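Local atomic coordinates of possible protein of nuclear scaffold (Encephalitozoon cuniculi, PDB entry 3KAE), a protein that is probably the Cdc27 subunit of the anaphase-promoting complex, here as its N-terminal domain, a homodimer built of tetratricopeptide repeats. Residues K65-E68 with S69-Y72; R102-E105 with M106-D109; S212-A215 with R216-N220. All blocks are in the same frame, centred on the assembly; numbering follows the deposited sequence.

Contact 1 of 3, residues K65-E68 with S69-Y72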
# COMPACT_ATOMS: atom_id res chain seq x y z
N LYS C 65 6.51 -14.84 -6.83
CA LYS C 65 7.93 -14.75 -6.49
C LYS C 65 8.35 -13.30 -6.29
O LYS C 65 9.17 -12.99 -5.43
CB LYS C 65 8.78 -15.43 -7.56
CG LYS C 65 8.73 -16.94 -7.48
CD LYS C 65 9.19 -17.43 -6.12
CE LYS C 65 9.18 -18.94 -6.05
NZ LYS C 65 9.58 -19.47 -4.71
N TYR C 66 7.75 -12.41 -7.07
CA TYR C 66 8.00 -10.98 -6.88
C TYR C 66 7.54 -10.49 -5.49
O TYR C 66 8.33 -9.91 -4.74
CB TYR C 66 7.40 -10.16 -8.01
CG TYR C 66 7.77 -8.70 -7.94
CD1 TYR C 66 9.06 -8.27 -8.21
CD2 TYR C 66 6.83 -7.76 -7.56
CE1 TYR C 66 9.40 -6.95 -8.11
CE2 TYR C 66 7.16 -6.43 -7.47
CZ TYR C 66 8.44 -6.04 -7.74
OH TYR C 66 8.75 -4.72 -7.65
N TYR C 67 6.28 -10.73 -5.14
CA TYR C 67 5.79 -10.35 -3.81
C TYR C 67 6.55 -11.10 -2.71
O TYR C 67 6.75 -10.60 -1.60
CB TYR C 67 4.27 -10.54 -3.68
CG TYR C 67 3.54 -9.34 -4.20
CD1 TYR C 67 3.19 -9.24 -5.53
CD2 TYR C 67 3.27 -8.26 -3.37
CE1 TYR C 67 2.55 -8.11 -6.02
CE2 TYR C 67 2.64 -7.13 -3.86
CZ TYR C 67 2.29 -7.06 -5.18
OH TYR C 67 1.64 -5.94 -5.66
N GLU C 68 7.01 -12.29 -3.04
CA GLU C 68 7.78 -13.03 -2.09
C GLU C 68 9.04 -12.25 -1.75
O GLU C 68 9.36 -12.05 -0.57
CB GLU C 68 8.13 -14.39 -2.69
CG GLU C 68 8.37 -15.45 -1.66
CD GLU C 68 8.57 -16.81 -2.28
OE1 GLU C 68 7.61 -17.37 -2.87
OE2 GLU C 68 9.70 -17.32 -2.18
N SER C 69 9.76 -11.81 -2.79
CA SER C 69 10.95 -10.99 -2.63
C SER C 69 10.66 -9.71 -1.84
O SER C 69 11.41 -9.35 -0.94
CB SER C 69 11.56 -10.64 -3.99
OG SER C 69 12.90 -10.19 -3.85
N LEU C 70 9.54 -9.05 -2.14
CA LEU C 70 9.17 -7.85 -1.37
C LEU C 70 9.01 -8.15 0.11
O LEU C 70 9.50 -7.39 0.96
CB LEU C 70 7.90 -7.20 -1.90
CG LEU C 70 7.84 -6.76 -3.35
CD1 LEU C 70 6.46 -6.15 -3.65
CD2 LEU C 70 8.98 -5.77 -3.64
N CYS C 71 8.30 -9.25 0.43
CA CYS C 71 8.02 -9.61 1.82
C CYS C 71 9.32 -9.95 2.52
O CYS C 71 9.55 -9.52 3.65
CB CYS C 71 7.06 -10.82 1.92
SG CYS C 71 5.37 -10.52 1.33
N TYR C 72 10.16 -10.71 1.85
CA TYR C 72 11.50 -11.03 2.36
C TYR C 72 12.34 -9.79 2.62
O TYR C 72 13.06 -9.73 3.61
CB TYR C 72 12.23 -11.99 1.43
CG TYR C 72 11.79 -13.44 1.58
CD1 TYR C 72 11.63 -14.00 2.84
CD2 TYR C 72 11.55 -14.23 0.47
CE1 TYR C 72 11.22 -15.33 3.00
CE2 TYR C 72 11.14 -15.55 0.61
CZ TYR C 72 10.98 -16.09 1.87
OH TYR C 72 10.58 -17.40 2.00
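L70 packs against two tyrosines one turn back on helix 62-74, its branched end meeting Y66 and Y67 together. CD1 sits over one face of the Y67 ring, 4.2 Å from its centroid, a CH-pi contact. The same methyl lies 3.9 Å from CE2 of Y66, while CG of L70 rests over a face of that ring and CD2 approaches its CZ. With CG of Y66 anti to the backbone N (chi1 -173°), the ring runs on along the helix toward L70. On another side of the helix E68 and Y72 lie side by side: CG of E68 is 3.6 Å from CE2 of Y72, and the carboxylate stands nearly upright to the ring, 82° between planes. Helical bonds from the N atoms of S69, L70, C71 and Y72 to the O atoms of K65, Y66, Y67 and E68 hold these groups in place. K65 adds a weak, long salt bridge, its NZ 3.3 Å from OE2 of E68, and the hydroxyl of S84 on helix 78-89 is the hydrogen-bond partner of that OE2. The hydroxyls of Y66 and Y67 reach the second subunit: Y66 OH bonds to the main-chain O of its Y15 and Y67 OH to NE of its R16. The buried leucine thus backs two rings whose polar ends serve the homodimer of this tetratricopeptide-repeat domain.

Contact 2 of 3, residues R102-E105 with M106-D109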
# COMPACT_ATOMS: atom_id res chain seq x y z
N ARG C 102 -9.82 -7.20 -13.49
CA ARG C 102 -9.47 -6.25 -12.44
C ARG C 102 -8.33 -6.77 -11.58
O ARG C 102 -7.55 -5.99 -11.01
CB ARG C 102 -10.70 -5.93 -11.59
CG ARG C 102 -11.73 -5.08 -12.32
CD ARG C 102 -13.07 -5.12 -11.64
NE ARG C 102 -13.67 -6.46 -11.70
CZ ARG C 102 -14.86 -6.77 -11.20
NH1 ARG C 102 -15.59 -5.83 -10.60
NH2 ARG C 102 -15.33 -8.00 -11.30
N ILE C 103 -8.24 -8.09 -11.49
CA ILE C 103 -7.19 -8.74 -10.74
C ILE C 103 -5.90 -8.80 -11.57
O ILE C 103 -4.81 -8.59 -11.05
CB ILE C 103 -7.64 -10.16 -10.31
CG1 ILE C 103 -8.87 -10.05 -9.42
CG2 ILE C 103 -6.53 -10.89 -9.58
CD1 ILE C 103 -8.75 -8.95 -8.37
N GLN C 104 -6.06 -9.08 -12.86
CA GLN C 104 -4.94 -9.28 -13.76
C GLN C 104 -4.03 -8.06 -13.72
O GLN C 104 -2.81 -8.17 -13.72
CB GLN C 104 -5.44 -9.55 -15.18
CG GLN C 104 -4.52 -10.41 -16.04
CD GLN C 104 -4.90 -11.90 -16.06
OE1 GLN C 104 -6.08 -12.25 -16.08
NE2 GLN C 104 -3.89 -12.77 -16.08
N GLU C 105 -4.65 -6.89 -13.67
CA GLU C 105 -3.93 -5.62 -13.65
C GLU C 105 -2.93 -5.54 -12.50
O GLU C 105 -1.98 -4.77 -12.56
CB GLU C 105 -4.91 -4.45 -13.56
CG GLU C 105 -5.62 -4.12 -14.86
CD GLU C 105 -6.56 -2.94 -14.71
OE1 GLU C 105 -6.99 -2.66 -13.56
OE2 GLU C 105 -6.88 -2.29 -15.73
N MET C 106 -3.16 -6.31 -11.44
CA MET C 106 -2.30 -6.24 -10.27
C MET C 106 -1.13 -7.20 -10.43
O MET C 106 -0.34 -7.37 -9.51
CB MET C 106 -3.07 -6.60 -9.00
CG MET C 106 -4.46 -6.02 -8.91
SD MET C 106 -5.12 -6.17 -7.24
CE MET C 106 -4.03 -5.01 -6.39
N PHE C 107 -1.06 -7.85 -11.58
CA PHE C 107 -0.05 -8.88 -11.79
C PHE C 107 1.19 -8.36 -12.48
O PHE C 107 1.17 -7.33 -13.14
CB PHE C 107 -0.61 -10.09 -12.56
CG PHE C 107 -1.54 -10.94 -11.77
CD1 PHE C 107 -1.69 -10.73 -10.41
CD2 PHE C 107 -2.25 -11.96 -12.38
CE1 PHE C 107 -2.56 -11.52 -9.67
CE2 PHE C 107 -3.11 -12.75 -11.65
CZ PHE C 107 -3.26 -12.53 -10.29
N VAL C 108 2.27 -9.12 -12.33
CA VAL C 108 3.59 -8.75 -12.78
C VAL C 108 3.93 -9.39 -14.13
O VAL C 108 3.80 -10.60 -14.31
CB VAL C 108 4.62 -9.20 -11.72
CG1 VAL C 108 5.86 -9.78 -12.37
CG2 VAL C 108 4.92 -8.06 -10.78
N ASP C 109 4.37 -8.56 -15.07
CA ASP C 109 4.77 -9.02 -16.39
C ASP C 109 6.28 -9.28 -16.39
O ASP C 109 7.06 -8.40 -16.05
CB ASP C 109 4.38 -7.97 -17.44
CG ASP C 109 4.71 -8.39 -18.85
OD1 ASP C 109 5.29 -9.49 -19.03
OD2 ASP C 109 4.39 -7.63 -19.78
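F107 folds back over I103 at a type I beta turn running from Q104 to F107, between the short helix 101-104 and helix 113-126. Two successive backbone bonds shape the bend: M106 N to I103 O, and F107 N to Q104 O, each 2.8 Å. Along F107, CB comes first and lies 3.1 Å from O of Q104, the same oxygen that accepts the backbone N-H. CG is still near that oxygen, and from there the two ring edges part. CD2 of F107 faces CA of Q104 and lies 4.1 Å from NE2 of Q104, the amide plane turned 79° from the ring. CD1 and CE1 pass beneath O of I103, which lies 3.8 Å above the ring plane, offset toward the rim. At the far end CZ meets CG2 of I103. That methyl is placed by the isoleucine's own torsion, CG1 lying beside its backbone N (chi1 -61°) and CG2 anti to it. The amide of Q104 is held at both ends by main-chain groups, OE1 by N of V99 and NE2 by O of P97. F107 also packs on M37 and T63, and its main-chain O accepts a bond from R14 of the second subunit, so the turn belongs to the dimer interface. M106 starts beside the same carbonyls and packs on I41 and on R16 of the second subunit, its CG 3.4 Å from O of I103 and 3.7 Å from O of R102.

Contact 3 of 3, residues S212-A215 with R216-N220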
# COMPACT_ATOMS: atom_id res chain seq x y z
N SER C 212 19.25 18.61 -3.34
CA SER C 212 19.71 17.68 -2.29
C SER C 212 20.99 16.97 -2.77
O SER C 212 21.99 16.89 -2.05
CB SER C 212 18.62 16.65 -1.93
OG SER C 212 17.54 17.29 -1.27
N ASN C 213 20.96 16.46 -3.98
CA ASN C 213 22.12 15.79 -4.49
C ASN C 213 23.28 16.82 -4.61
O ASN C 213 24.43 16.51 -4.29
CB ASN C 213 21.80 15.11 -5.81
CG ASN C 213 20.99 13.83 -5.63
OD1 ASN C 213 21.00 13.23 -4.56
ND2 ASN C 213 20.29 13.41 -6.67
N ALA C 214 22.95 18.04 -5.02
CA ALA C 214 23.95 19.12 -5.11
C ALA C 214 24.67 19.29 -3.78
O ALA C 214 25.90 19.31 -3.74
CB ALA C 214 23.30 20.46 -5.55
N ALA C 215 23.89 19.43 -2.71
CA ALA C 215 24.44 19.63 -1.37
C ALA C 215 25.42 18.52 -1.00
O ALA C 215 26.42 18.76 -0.33
CB ALA C 215 23.31 19.72 -0.37
N ARG C 216 25.13 17.32 -1.47
CA ARG C 216 25.92 16.14 -1.14
C ARG C 216 27.24 16.21 -1.89
O ARG C 216 28.31 15.96 -1.32
CB ARG C 216 25.15 14.87 -1.54
CG ARG C 216 25.90 13.57 -1.32
CD ARG C 216 25.15 12.45 -1.98
NE ARG C 216 25.11 12.62 -3.43
CZ ARG C 216 24.18 12.10 -4.22
NH1 ARG C 216 23.19 11.37 -3.70
NH2 ARG C 216 24.22 12.31 -5.54
N ARG C 217 27.16 16.52 -3.17
CA ARG C 217 28.36 16.68 -3.98
C ARG C 217 29.29 17.75 -3.39
O ARG C 217 30.51 17.56 -3.29
CB ARG C 217 28.00 17.08 -5.40
CG ARG C 217 29.20 17.31 -6.29
CD ARG C 217 30.08 16.07 -6.36
NE ARG C 217 31.13 16.21 -7.37
CZ ARG C 217 32.28 15.54 -7.37
NH1 ARG C 217 32.54 14.66 -6.41
NH2 ARG C 217 33.16 15.73 -8.34
N TYR C 218 28.70 18.88 -3.01
CA TYR C 218 29.47 19.94 -2.38
C TYR C 218 30.21 19.45 -1.15
O TYR C 218 31.37 19.79 -0.95
CB TYR C 218 28.57 21.12 -2.01
CG TYR C 218 28.18 21.98 -3.18
CD1 TYR C 218 29.15 22.50 -4.02
CD2 TYR C 218 26.85 22.29 -3.44
CE1 TYR C 218 28.82 23.30 -5.10
CE2 TYR C 218 26.50 23.09 -4.51
CZ TYR C 218 27.49 23.60 -5.34
OH TYR C 218 27.16 24.40 -6.41
N PHE C 219 29.54 18.67 -0.32
CA PHE C 219 30.20 18.18 0.89
C PHE C 219 31.41 17.31 0.53
O PHE C 219 32.51 17.54 1.04
CB PHE C 219 29.23 17.43 1.78
CG PHE C 219 29.84 16.97 3.07
CD1 PHE C 219 29.85 17.80 4.18
CD2 PHE C 219 30.44 15.71 3.15
CE1 PHE C 219 30.43 17.38 5.37
CE2 PHE C 219 31.01 15.28 4.34
CZ PHE C 219 31.01 16.12 5.45
N ASN C 220 31.19 16.33 -0.34
CA ASN C 220 32.26 15.45 -0.81
C ASN C 220 33.45 16.22 -1.39
O ASN C 220 34.56 15.69 -1.47
CB ASN C 220 31.72 14.46 -1.85
CG ASN C 220 30.54 13.64 -1.33
OD1 ASN C 220 30.20 13.69 -0.15
ND2 ASN C 220 29.92 12.89 -2.23
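The guanidinium of R216 lies against N213, one face covered by the asparagine: CA of N213 is over the centre of the group, 4.2 Å above its plane, and OD1 lies over the same flat group. The amide and guanidinium planes are only 24° apart, so this is a near-parallel overlay of two polar groups. NH1 of R216 comes within 3.0 Å of OD1 of N213, but the angle is too poor for a hydrogen bond. With its first two torsions extended, the arginine turns at chi3 (64°) to bring its flat end back toward the preceding turn. The Y218 ring presents its edge to CA of A215, and its CD2 is 3.1 Å from O of A214. That oxygen also accepts the N-H of Y218 in a nearly straight bond of 2.9 Å between O and N. CE2 then reaches CB of A214 at 4.3 Å. Helix 206-220 is held by the same i to i+4 pattern, R217 N to N213 O and F219 N to A215 O. ND2 of N213 bonds to OE1 of E151, outside the two segments, OD1 binds a glycerol probably left from crystallisation, and F187 meets the Y218 ring edge-to-face. The partial negative charge of the amide oxygen beside the guanidinium may favour R216 lying along N213, though R216 also touches a crystal neighbour.

Overall arrangement
From the N terminus the three contacts come in series: 65-72 first, then 102-109, then 212-220. Each is local, between residues about one turn apart on a helix, or round a tight turn, so none encloses or crosses another. Contacts 1 and 2 meet in space, CD2 of Y66 lying 3.8 Å from CG2 of V108, which joins helix 62-74 to the loop before helix 113-126. Both also touch the second subunit, whose Y15 and R16 reach each of them, and form part of the dimer interface. Contact 3 lies across the chain's centre, its centre about 34 Å from that of contact 1, and links helix 206-220 with helices 176-190 and 224-237.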